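Local coordinates for protein ribosome biogenesis GTPase A (Thermotoga maritima, PDB 3CNN) that binds GTP and probably acts as a GTPase that is required for a late step of 50S ribosomal subunit assembly, at residues Val26-Ala31 with Leu52-Asp57; Arg77-His82 with Lys92-Asp97; Arg32-Thr37 with Ser244-Glu249. All blocks are in the same frame, centred on the assembly; numbering follows the deposited sequence.

Interactions 1 and 2 share one sheet: strands 24-30, 48-54 and 78-80 are successive parallel neighbours, with 78-80 at an edge, and the two contact centres are about 10 Å apart. Along the chain interaction 1 closes before interaction 2 opens; interaction 3 alternates its segments with those of interaction 1 and encloses interaction 2 in its loop. Interactions 1 and 2 both reach the guanine of GTP, through Asn54 to Asp57 and through His82. Interaction 3 is centred about 11 Å from interaction 1 and about 19 Å from interaction 2. Segment 32-37 continues directly from 26-31, while 244-249 follows helix 224-236, so the C-terminal chain returns to the nucleotide-binding domain beside the loop leaving strand 24-30.

Interaction 1 (Val26-Ala31 with Leu52-Asp57); sequences VEVRDA and LLNKVD. With GTP (guanosine-5'-triphosphate), chain B.
The NKxD (G4) motif starts at the end of strand 48-54, where Leu52, Leu53 and Asn54 pair in parallel with Val28, Arg29 and Asp30 of strand 24-30. Four backbone hydrogen bonds join them: Leu52 N to Glu27 O, Arg29 N to Leu52 O (2.8 Å), Asn54 N to Arg29 O and Ala31 N to Asn54 O; the strand axes diverge by 35°. Val26 CG1 meets Leu52 CD1 at 3.8 Å, and Val28 CG1 lies alongside Asn54 CB at 4.0 Å. Because the G domain is circularly permuted, this motif precedes the P-loop in sequence yet bonds to it in space, Asn54 ND2 to Thr110 O and Lys55 NZ to Asn109 O. The extended Lys55 chain crosses the Asp30 side chain at about a right angle, its CD 3.5 Å from Asp30 OD2; NZ makes a long salt bridge (3.9 Å), bridged as well by a water, to that oxygen, which Arg32 also holds. Lys55 CG covers one face of the guanine, 3.4 Å from GTP C6. A chi1 of 58° brings the Asp57 carboxylate to the guanine's Watson-Crick edge, where OD1 accepts from GTP N1 at 2.9 Å (163°) and OD2 from GTP N2 at 3.0 Å.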
loop_
_atom_site.group_PDB
_atom_site.type_symbol
_atom_site.label_atom_id
_atom_site.label_comp_id
_atom_site.label_asym_id
_atom_site.label_seq_id
_atom_site.Cartn_x
_atom_site.Cartn_y
_atom_site.Cartn_z
ATOM N N VAL A 26 13.797 3.097 1.410
ATOM C CA VAL A 26 12.706 2.374 2.068
ATOM C C VAL A 26 11.464 2.298 1.152
ATOM O O VAL A 26 10.829 3.307 0.823
ATOM C CB VAL A 26 12.379 2.955 3.464
ATOM C CG1 VAL A 26 11.301 2.151 4.133
ATOM C CG2 VAL A 26 13.635 2.938 4.341
ATOM N N GLU A 27 11.169 1.080 0.719
ATOM C CA GLU A 27 10.047 0.803 -0.184
ATOM C C GLU A 27 8.844 0.441 0.677
ATOM O O GLU A 27 8.768 -0.653 1.222
ATOM C CB GLU A 27 10.424 -0.340 -1.135
ATOM C CG GLU A 27 9.471 -0.549 -2.304
ATOM C CD GLU A 27 9.841 -1.773 -3.136
ATOM O OE1 GLU A 27 9.312 -1.918 -4.245
ATOM O OE2 GLU A 27 10.647 -2.607 -2.686
ATOM N N VAL A 28 7.931 1.398 0.825
ATOM C CA VAL A 28 6.735 1.230 1.623
ATOM C C VAL A 28 5.622 0.533 0.810
ATOM O O VAL A 28 5.030 1.122 -0.127
ATOM C CB VAL A 28 6.231 2.584 2.128
ATOM C CG1 VAL A 28 4.990 2.402 3.005
ATOM C CG2 VAL A 28 7.359 3.349 2.862
ATOM N N ARG A 29 5.347 -0.719 1.186
ATOM C CA ARG A 29 4.355 -1.546 0.507
ATOM C C ARG A 29 3.183 -1.743 1.433
ATOM O O ARG A 29 3.284 -1.434 2.630
ATOM C CB ARG A 29 4.941 -2.904 0.115
ATOM C CG ARG A 29 6.197 -2.820 -0.688
ATOM C CD ARG A 29 6.513 -4.134 -1.298
ATOM N NE ARG A 29 7.777 -4.063 -2.002
ATOM C CZ ARG A 29 8.326 -5.056 -2.693
ATOM N NH1 ARG A 29 7.702 -6.213 -2.806
ATOM N NH2 ARG A 29 9.510 -4.877 -3.294
ATOM N N ASP A 30 2.071 -2.247 0.886
ATOM C CA ASP A 30 0.920 -2.619 1.687
ATOM C C ASP A 30 1.101 -4.115 1.921
ATOM O O ASP A 30 1.335 -4.858 0.971
ATOM C CB ASP A 30 -0.385 -2.265 0.950
ATOM C CG ASP A 30 -1.620 -2.299 1.860
ATOM O OD1 ASP A 30 -1.805 -3.278 2.590
ATOM O OD2 ASP A 30 -2.434 -1.349 1.850
ATOM N N ALA A 31 1.070 -4.551 3.183
ATOM C CA ALA A 31 1.259 -5.988 3.521
ATOM C C ALA A 31 0.177 -6.880 2.926
ATOM O O ALA A 31 0.390 -8.085 2.729
ATOM C CB ALA A 31 1.338 -6.201 5.056
ATOM N N LEU A 52 9.480 -2.474 3.377
ATOM C CA LEU A 52 8.668 -2.222 4.533
ATOM C C LEU A 52 7.230 -2.646 4.208
ATOM O O LEU A 52 6.613 -2.098 3.286
ATOM C CB LEU A 52 8.774 -0.741 4.913
ATOM C CG LEU A 52 8.173 -0.269 6.238
ATOM C CD1 LEU A 52 8.601 1.160 6.552
ATOM C CD2 LEU A 52 6.648 -0.357 6.215
ATOM N N LEU A 53 6.731 -3.659 4.929
ATOM C CA LEU A 53 5.350 -4.126 4.788
ATOM C C LEU A 53 4.444 -3.394 5.755
ATOM O O LEU A 53 4.334 -3.754 6.930
ATOM C CB LEU A 53 5.228 -5.634 4.958
ATOM C CG LEU A 53 6.037 -6.478 3.975
ATOM C CD1 LEU A 53 5.866 -7.930 4.307
ATOM C CD2 LEU A 53 5.641 -6.199 2.511
ATOM N N ASN A 54 3.788 -2.360 5.239
ATOM C CA ASN A 54 2.998 -1.465 6.057
ATOM C C ASN A 54 1.552 -1.959 6.261
ATOM O O ASN A 54 1.089 -2.844 5.552
ATOM C CB ASN A 54 3.027 -0.065 5.432
ATOM C CG ASN A 54 2.765 1.015 6.429
ATOM O OD1 ASN A 54 3.080 0.867 7.589
ATOM N ND2 ASN A 54 2.198 2.115 5.980
ATOM N N LYS A 55 0.880 -1.390 7.260
ATOM C CA LYS A 55 -0.543 -1.597 7.529
ATOM C C LYS A 55 -0.857 -3.028 7.963
ATOM O O LYS A 55 -1.882 -3.585 7.547
ATOM C CB LYS A 55 -1.399 -1.215 6.307
ATOM C CG LYS A 55 -1.236 0.212 5.817
ATOM C CD LYS A 55 -2.292 0.543 4.760
ATOM C CE LYS A 55 -2.233 1.993 4.324
ATOM N NZ LYS A 55 -3.070 2.277 3.117
ATOM N N VAL A 56 0.019 -3.632 8.778
ATOM C CA VAL A 56 -0.165 -5.041 9.164
ATOM C C VAL A 56 -1.361 -5.158 10.100
ATOM O O VAL A 56 -1.889 -6.264 10.326
ATOM C CB VAL A 56 1.107 -5.707 9.791
ATOM C CG1 VAL A 56 2.260 -5.718 8.799
ATOM C CG2 VAL A 56 1.506 -5.053 11.115
ATOM N N ASP A 57 -1.802 -3.999 10.602
ATOM C CA ASP A 57 -2.913 -3.919 11.536
ATOM C C ASP A 57 -4.247 -4.271 10.869
ATOM O O ASP A 57 -5.170 -4.758 11.531
ATOM C CB ASP A 57 -2.968 -2.536 12.211
ATOM C CG ASP A 57 -3.094 -1.395 11.221
ATOM O OD1 ASP A 57 -2.376 -1.429 10.210
ATOM O OD2 ASP A 57 -3.913 -0.467 11.445
HETATM P PG GTP B . 0.053 9.329 -1.184
HETATM O O1G GTP B . 1.262 8.808 -1.966
HETATM O O2G GTP B . -1.191 9.203 -2.053
HETATM O O3G GTP B . 0.191 10.800 -0.815
HETATM O O3B GTP B . -0.209 8.518 0.194
HETATM P PB GTP B . 0.943 8.120 1.251
HETATM O O1B GTP B . 1.798 7.014 0.674
HETATM O O2B GTP B . 1.768 9.320 1.645
HETATM O O3A GTP B . 0.072 7.498 2.421
HETATM P PA GTP B . -0.623 8.204 3.661
HETATM O O1A GTP B . 0.325 8.158 4.832
HETATM O O2A GTP B . -1.208 9.561 3.392
HETATM O "O5'" GTP B . -1.765 7.112 3.969
HETATM C "C5'" GTP B . -2.962 7.027 3.227
HETATM C "C4'" GTP B . -4.035 6.522 4.177
HETATM O "O4'" GTP B . -3.582 5.345 4.814
HETATM C "C3'" GTP B . -4.323 7.511 5.281
HETATM O "O3'" GTP B . -5.720 7.549 5.482
HETATM C "C2'" GTP B . -3.625 6.937 6.493
HETATM O "O2'" GTP B . -4.332 7.281 7.656
HETATM C "C1'" GTP B . -3.669 5.447 6.220
HETATM N N9 GTP B . -2.577 4.644 6.827
HETATM C C8 GTP B . -1.215 4.867 6.744
HETATM N N7 GTP B . -0.589 3.884 7.424
HETATM C C5 GTP B . -1.521 3.046 7.953
HETATM C C6 GTP B . -1.425 1.890 8.724
HETATM O O6 GTP B . -0.321 1.457 9.071
HETATM N N1 GTP B . -2.581 1.224 9.111
HETATM C C2 GTP B . -3.818 1.717 8.728
HETATM N N2 GTP B . -4.929 1.093 9.094
HETATM N N3 GTP B . -3.899 2.862 7.955
HETATM C C4 GTP B . -2.773 3.514 7.577
HETATM O O HOH W 1 -2.609 1.167 0.876
#

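Interaction 2 (Arg77-His82 with Lys92-Asp97); sequences RVITTH and KKLSFD. With GTP (guanosine-5'-triphosphate), chain B.
Arg77 brings the edge of its guanidinium to the backbone of residues 94-96: Leu94 O and Ser95 O lie beside NH2, and NH1 reaches only weakly to an in-plane water that also accepts from Asp97 N. The Phe96 ring carries Leu94 CB over one face, offset toward the rim. The bond from Arg77 NH2 to Leu94 O is short at 2.6 Å and bent at the hydrogen (134°), although it meets the oxygen nearly along the C=O axis. An extended chain from CG to NE gives Arg77 this span, and Glu48 holds NH1 by a salt bridge.

In the middle of the contact Ile79 uses two branches. Its CG2 rests 3.6 Å from Lys93 O, while CD1 touches Leu94 CD2 at 3.7 Å, the two side chains crossing at about a right angle. A chi1 of 58° puts CG2 anti to the carbonyl carbon of Ile79, where it meets Lys93 O. Lys93, extended beyond CG, runs past Ile79 and donates from NZ to Thr80 O at 2.8 Å; Glu85 forms a salt bridge with the same ammonium.

The contact thus sets the C-terminal end of helix 87-94 against edge strand 78-80, within one beta-alpha unit of the sheet. Ser95, with positive phi (39°), is where the chain leaves the helix, and its OG bonds back to Lys92 O at 3.0 Å. Beyond the strand the chain reaches the nucleotide, with His82 CA 3.2 Å from GTP O6.

Two basic side chains, one from each segment, therefore bond to backbone carbonyls of the other. The positive guanidinium at the carbonyl end of the helix is likely to be favoured by the helix dipole, and each basic group is also balanced by a glutamate.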
loop_
_atom_site.group_PDB
_atom_site.type_symbol
_atom_site.label_atom_id
_atom_site.label_comp_id
_atom_site.label_asym_id
_atom_site.label_seq_id
_atom_site.Cartn_x
_atom_site.Cartn_y
_atom_site.Cartn_z
ATOM N N ARG A 77 16.092 -7.628 2.603
ATOM C CA ARG A 77 15.848 -6.900 3.836
ATOM C C ARG A 77 14.356 -6.524 3.887
ATOM O O ARG A 77 13.868 -5.720 3.091
ATOM C CB ARG A 77 16.753 -5.666 3.896
ATOM C CG ARG A 77 16.899 -5.008 5.266
ATOM C CD ARG A 77 18.116 -4.065 5.284
ATOM N NE ARG A 77 18.121 -3.148 6.428
ATOM C CZ ARG A 77 18.932 -2.090 6.554
ATOM N NH1 ARG A 77 19.812 -1.791 5.607
ATOM N NH2 ARG A 77 18.861 -1.313 7.625
ATOM N N VAL A 78 13.633 -7.131 4.820
ATOM C CA VAL A 78 12.215 -6.862 4.979
ATOM C C VAL A 78 11.822 -6.649 6.441
ATOM O O VAL A 78 12.290 -7.372 7.326
ATOM C CB VAL A 78 11.363 -7.984 4.324
ATOM C CG1 VAL A 78 11.666 -9.347 4.959
ATOM C CG2 VAL A 78 9.896 -7.672 4.422
ATOM N N ILE A 79 10.957 -5.658 6.674
ATOM C CA ILE A 79 10.317 -5.439 7.980
ATOM C C ILE A 79 8.797 -5.240 7.833
ATOM O O ILE A 79 8.299 -5.038 6.720
ATOM C CB ILE A 79 10.914 -4.221 8.730
ATOM C CG1 ILE A 79 10.777 -2.955 7.882
ATOM C CG2 ILE A 79 12.374 -4.483 9.114
ATOM C CD1 ILE A 79 10.435 -1.713 8.674
ATOM N N THR A 80 8.076 -5.320 8.957
ATOM C CA THR A 80 6.638 -5.051 9.004
ATOM C C THR A 80 6.331 -4.009 10.080
ATOM O O THR A 80 7.006 -3.969 11.115
ATOM C CB THR A 80 5.793 -6.326 9.312
ATOM O OG1 THR A 80 5.940 -6.689 10.688
ATOM C CG2 THR A 80 6.178 -7.522 8.411
ATOM N N THR A 81 5.317 -3.176 9.848
ATOM C CA THR A 81 4.932 -2.131 10.805
ATOM C C THR A 81 3.549 -1.588 10.481
ATOM O O THR A 81 2.911 -2.054 9.555
ATOM C CB THR A 81 5.977 -0.984 10.836
ATOM O OG1 THR A 81 5.654 -0.032 11.862
ATOM C CG2 THR A 81 6.063 -0.288 9.481
ATOM N N HIS A 82 3.098 -0.605 11.259
ATOM C CA HIS A 82 1.831 0.092 11.041
ATOM C C HIS A 82 1.829 1.423 11.813
ATOM O O HIS A 82 2.639 1.615 12.701
ATOM C CB HIS A 82 0.642 -0.792 11.453
ATOM C CG HIS A 82 0.601 -1.118 12.915
ATOM N ND1 HIS A 82 -0.186 -0.426 13.813
ATOM C CD2 HIS A 82 1.248 -2.067 13.636
ATOM C CE1 HIS A 82 -0.011 -0.927 15.023
ATOM N NE2 HIS A 82 0.850 -1.923 14.942
ATOM N N LYS A 92 14.162 0.966 15.477
ATOM C CA LYS A 92 14.802 -0.281 15.894
ATOM C C LYS A 92 14.787 -1.287 14.743
ATOM O O LYS A 92 15.832 -1.831 14.366
ATOM C CB LYS A 92 14.071 -0.865 17.119
ATOM C CG LYS A 92 14.912 -1.781 18.034
ATOM C CD LYS A 92 15.241 -3.140 17.411
ATOM C CE LYS A 92 15.659 -4.168 18.488
ATOM N NZ LYS A 92 16.910 -3.783 19.240
ATOM N N LYS A 93 13.596 -1.523 14.194
ATOM C CA LYS A 93 13.420 -2.401 13.026
ATOM C C LYS A 93 14.237 -1.979 11.810
ATOM O O LYS A 93 14.853 -2.822 11.158
ATOM C CB LYS A 93 11.940 -2.506 12.640
ATOM C CG LYS A 93 11.136 -3.423 13.552
ATOM C CD LYS A 93 9.653 -3.356 13.246
ATOM C CE LYS A 93 8.907 -4.433 14.028
ATOM N NZ LYS A 93 7.435 -4.339 13.891
ATOM N N LEU A 94 14.246 -0.685 11.506
ATOM C CA LEU A 94 14.923 -0.210 10.305
ATOM C C LEU A 94 16.460 -0.253 10.433
ATOM O O LEU A 94 17.162 -0.511 9.445
ATOM C CB LEU A 94 14.461 1.198 9.945
ATOM C CG LEU A 94 13.027 1.441 9.482
ATOM C CD1 LEU A 94 12.702 2.925 9.644
ATOM C CD2 LEU A 94 12.843 0.999 8.036
ATOM N N SER A 95 16.961 -0.001 11.648
ATOM C CA SER A 95 18.400 -0.024 11.955
ATOM C C SER A 95 19.265 0.566 10.844
ATOM O O SER A 95 20.069 -0.124 10.215
ATOM C CB SER A 95 18.874 -1.439 12.346
ATOM O OG SER A 95 18.727 -1.643 13.751
ATOM N N PHE A 96 19.079 1.851 10.598
ATOM C CA PHE A 96 19.852 2.545 9.597
ATOM C C PHE A 96 21.322 2.608 9.995
ATOM O O PHE A 96 21.657 2.921 11.146
ATOM C CB PHE A 96 19.305 3.957 9.376
ATOM C CG PHE A 96 17.959 3.994 8.697
ATOM C CD1 PHE A 96 17.766 3.378 7.460
ATOM C CD2 PHE A 96 16.894 4.672 9.282
ATOM C CE1 PHE A 96 16.535 3.424 6.827
ATOM C CE2 PHE A 96 15.648 4.715 8.653
ATOM C CZ PHE A 96 15.473 4.088 7.424
ATOM N N ASP A 97 22.173 2.283 9.023
ATOM C CA ASP A 97 23.617 2.503 9.055
ATOM C C ASP A 97 23.908 3.975 9.326
ATOM O O ASP A 97 23.067 4.832 9.041
ATOM C CB ASP A 97 24.175 2.102 7.684
ATOM C CG ASP A 97 25.679 2.244 7.580
ATOM O OD1 ASP A 97 26.391 1.344 8.079
ATOM O OD2 ASP A 97 26.143 3.237 6.964
HETATM P PG GTP B . 0.053 9.329 -1.184
HETATM O O1G GTP B . 1.262 8.808 -1.966
HETATM O O2G GTP B . -1.191 9.203 -2.053
HETATM O O3G GTP B . 0.191 10.800 -0.815
HETATM O O3B GTP B . -0.209 8.518 0.194
HETATM P PB GTP B . 0.943 8.120 1.251
HETATM O O1B GTP B . 1.798 7.014 0.674
HETATM O O2B GTP B . 1.768 9.320 1.645
HETATM O O3A GTP B . 0.072 7.498 2.421
HETATM P PA GTP B . -0.623 8.204 3.661
HETATM O O1A GTP B . 0.325 8.158 4.832
HETATM O O2A GTP B . -1.208 9.561 3.392
HETATM O "O5'" GTP B . -1.765 7.112 3.969
HETATM C "C5'" GTP B . -2.962 7.027 3.227
HETATM C "C4'" GTP B . -4.035 6.522 4.177
HETATM O "O4'" GTP B . -3.582 5.345 4.814
HETATM C "C3'" GTP B . -4.323 7.511 5.281
HETATM O "O3'" GTP B . -5.720 7.549 5.482
HETATM C "C2'" GTP B . -3.625 6.937 6.493
HETATM O "O2'" GTP B . -4.332 7.281 7.656
HETATM C "C1'" GTP B . -3.669 5.447 6.220
HETATM N N9 GTP B . -2.577 4.644 6.827
HETATM C C8 GTP B . -1.215 4.867 6.744
HETATM N N7 GTP B . -0.589 3.884 7.424
HETATM C C5 GTP B . -1.521 3.046 7.953
HETATM C C6 GTP B . -1.425 1.890 8.724
HETATM O O6 GTP B . -0.321 1.457 9.071
HETATM N N1 GTP B . -2.581 1.224 9.111
HETATM C C2 GTP B . -3.818 1.717 8.728
HETATM N N2 GTP B . -4.929 1.093 9.094
HETATM N N3 GTP B . -3.899 2.862 7.955
HETATM C C4 GTP B . -2.773 3.514 7.577
HETATM O O HOH W 2 21.041 1.306 6.299
HETATM O O HOH W 3 4.630 -5.564 12.596
#

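Interaction 3 (Arg32-Thr37 with Ser244-Glu249); sequences RAPFAT and SFERPE
Glu246 places its carboxylate oxygen OE2 on the amides of Phe35 and Ala36, in a stretch with helical backbone angles. The bond from Ala36 N is nearly straight (2.9 Å, 175°) and uses the syn lone pair of OE2; the bond from Phe35 N, also 2.9 Å long, is weak because it is strongly bent. To get there CG stands between backbone N and carbonyl carbon (chi1 67°), and the rest of the chain extends past Pro34, running opposite to it. Ala33 CB is 3.4 Å from the same OE2, and OE1 lies near the plane of the Phe35 ring, at its edge.

A second grip is formed by Arg32 O, which accepts from both Phe245 N (2.8 Å) and Glu246 N (3.2 Å). Alongside, Phe245 CE2 sits over one face of the Arg32 guanidinium, 3.9 Å from CZ, with the two planes inclined by 51°, while CD2 touches Arg32 CB at 3.7 Å.

Further out, Thr37 fixes the loop: its OG1 (2.6 Å) and its backbone N reach Ala33 O from opposite faces of the carbonyl plane. Lys167 pairs with Glu246 OE1, and Trp67 stacks edge-to-face with Phe35. Arg32 NH2 bonds to Asp30 and to Ala236 O at the end of helix 224-236, so the family's DARxP sequence, residues 30-34, is tied to the C-terminal helical part.

With an alanine in place of Glu246, Lys167 would probably lose its carboxylate mate and the Ala36 amide its acceptor, leaving residues 34-36 less firmly held on this side.

In a mostly buried setting, one carboxylate thus takes one straight and one weak backbone N-H bond through OE2 and a lysine through OE1; both the amides and the ammonium would be expected to favour its charged form.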
loop_
_atom_site.group_PDB
_atom_site.type_symbol
_atom_site.label_atom_id
_atom_site.label_comp_id
_atom_site.label_asym_id
_atom_site.label_seq_id
_atom_site.Cartn_x
_atom_site.Cartn_y
_atom_site.Cartn_z
ATOM N N ARG A 32 -0.984 -6.289 2.650
ATOM C CA ARG A 32 -2.130 -7.018 2.063
ATOM C C ARG A 32 -1.867 -7.392 0.618
ATOM O O ARG A 32 -2.422 -8.360 0.108
ATOM C CB ARG A 32 -3.410 -6.185 2.162
ATOM C CG ARG A 32 -3.789 -5.802 3.586
ATOM C CD ARG A 32 -4.958 -4.849 3.647
ATOM N NE ARG A 32 -4.651 -3.517 3.101
ATOM C CZ ARG A 32 -5.572 -2.593 2.864
ATOM N NH1 ARG A 32 -6.843 -2.861 3.140
ATOM N NH2 ARG A 32 -5.238 -1.404 2.371
ATOM N N ALA A 33 -1.018 -6.618 -0.047
ATOM C CA ALA A 33 -0.690 -6.877 -1.435
ATOM C C ALA A 33 0.771 -6.483 -1.703
ATOM O O ALA A 33 1.019 -5.448 -2.311
ATOM C CB ALA A 33 -1.672 -6.119 -2.371
ATOM N N PRO A 34 1.741 -7.292 -1.206
ATOM C CA PRO A 34 3.169 -7.005 -1.384
ATOM C C PRO A 34 3.717 -7.014 -2.816
ATOM O O PRO A 34 4.701 -6.305 -3.070
ATOM C CB PRO A 34 3.855 -8.066 -0.509
ATOM C CG PRO A 34 2.792 -8.456 0.485
ATOM C CD PRO A 34 1.558 -8.478 -0.349
ATOM N N PHE A 35 3.116 -7.789 -3.729
ATOM C CA PHE A 35 3.510 -7.758 -5.144
ATOM C C PHE A 35 2.926 -6.554 -5.888
ATOM O O PHE A 35 3.659 -5.782 -6.518
ATOM C CB PHE A 35 3.107 -9.036 -5.872
ATOM C CG PHE A 35 4.041 -10.191 -5.659
ATOM C CD1 PHE A 35 5.398 -9.985 -5.388
ATOM C CD2 PHE A 35 3.572 -11.496 -5.762
ATOM C CE1 PHE A 35 6.263 -11.071 -5.197
ATOM C CE2 PHE A 35 4.426 -12.587 -5.583
ATOM C CZ PHE A 35 5.766 -12.377 -5.300
ATOM N N ALA A 36 1.610 -6.399 -5.802
ATOM C CA ALA A 36 0.900 -5.320 -6.457
ATOM C C ALA A 36 1.446 -3.956 -6.077
ATOM O O ALA A 36 1.444 -3.042 -6.899
ATOM C CB ALA A 36 -0.576 -5.391 -6.129
ATOM N N THR A 37 1.903 -3.822 -4.830
ATOM C CA THR A 37 2.461 -2.571 -4.346
ATOM C C THR A 37 3.999 -2.564 -4.316
ATOM O O THR A 37 4.596 -1.758 -3.622
ATOM C CB THR A 37 1.894 -2.169 -2.961
ATOM O OG1 THR A 37 2.195 -3.174 -1.996
ATOM C CG2 THR A 37 0.395 -1.938 -3.025
ATOM N N SER A 244 -6.148 -9.812 3.629
ATOM C CA SER A 244 -5.079 -9.656 2.615
ATOM C C SER A 244 -5.543 -10.139 1.235
ATOM O O SER A 244 -6.455 -10.958 1.131
ATOM C CB SER A 244 -3.775 -10.350 3.036
ATOM O OG SER A 244 -3.301 -9.807 4.256
ATOM N N PHE A 245 -4.914 -9.628 0.181
ATOM C CA PHE A 245 -5.448 -9.770 -1.173
ATOM C C PHE A 245 -4.544 -10.605 -2.032
ATOM O O PHE A 245 -4.910 -10.990 -3.137
ATOM C CB PHE A 245 -5.681 -8.394 -1.803
ATOM C CG PHE A 245 -6.484 -7.466 -0.928
ATOM C CD1 PHE A 245 -7.773 -7.820 -0.514
ATOM C CD2 PHE A 245 -5.937 -6.271 -0.483
ATOM C CE1 PHE A 245 -8.518 -6.981 0.306
ATOM C CE2 PHE A 245 -6.664 -5.422 0.337
ATOM C CZ PHE A 245 -7.966 -5.779 0.736
ATOM N N GLU A 246 -3.353 -10.893 -1.519
ATOM C CA GLU A 246 -2.497 -11.857 -2.184
ATOM C C GLU A 246 -1.568 -12.604 -1.216
ATOM O O GLU A 246 -1.253 -12.110 -0.113
ATOM C CB GLU A 246 -1.764 -11.240 -3.399
ATOM C CG GLU A 246 -0.745 -10.172 -3.101
ATOM C CD GLU A 246 -0.324 -9.377 -4.334
ATOM O OE1 GLU A 246 -0.546 -9.794 -5.496
ATOM O OE2 GLU A 246 0.244 -8.297 -4.138
ATOM N N ARG A 247 -1.165 -13.797 -1.657
ATOM C CA ARG A 247 -0.399 -14.772 -0.884
ATOM C C ARG A 247 0.798 -15.201 -1.731
ATOM O O ARG A 247 0.699 -15.207 -2.950
ATOM C CB ARG A 247 -1.291 -15.975 -0.553
ATOM C CG ARG A 247 -2.078 -15.771 0.715
ATOM C CD ARG A 247 -3.546 -16.189 0.653
ATOM N NE ARG A 247 -4.246 -15.546 1.772
ATOM C CZ ARG A 247 -5.041 -14.475 1.681
ATOM N NH1 ARG A 247 -5.308 -13.916 0.497
ATOM N NH2 ARG A 247 -5.586 -13.971 2.786
ATOM N N PRO A 248 1.948 -15.528 -1.102
ATOM C CA PRO A 248 3.101 -15.873 -1.956
ATOM C C PRO A 248 2.892 -17.144 -2.806
ATOM O O PRO A 248 3.498 -17.271 -3.873
ATOM C CB PRO A 248 4.259 -16.046 -0.963
ATOM C CG PRO A 248 3.746 -15.548 0.367
ATOM C CD PRO A 248 2.263 -15.600 0.337
ATOM N N GLU A 249 2.034 -18.053 -2.342
ATOM C CA GLU A 249 1.662 -19.260 -3.099
ATOM C C GLU A 249 0.952 -18.949 -4.420
ATOM O O GLU A 249 1.055 -19.721 -5.379
ATOM C CB GLU A 249 0.752 -20.167 -2.265
ATOM C CG GLU A 249 1.279 -20.485 -0.879
ATOM C CD GLU A 249 0.752 -19.531 0.180
ATOM O OE1 GLU A 249 -0.449 -19.640 0.538
ATOM O OE2 GLU A 249 1.548 -18.690 0.664
#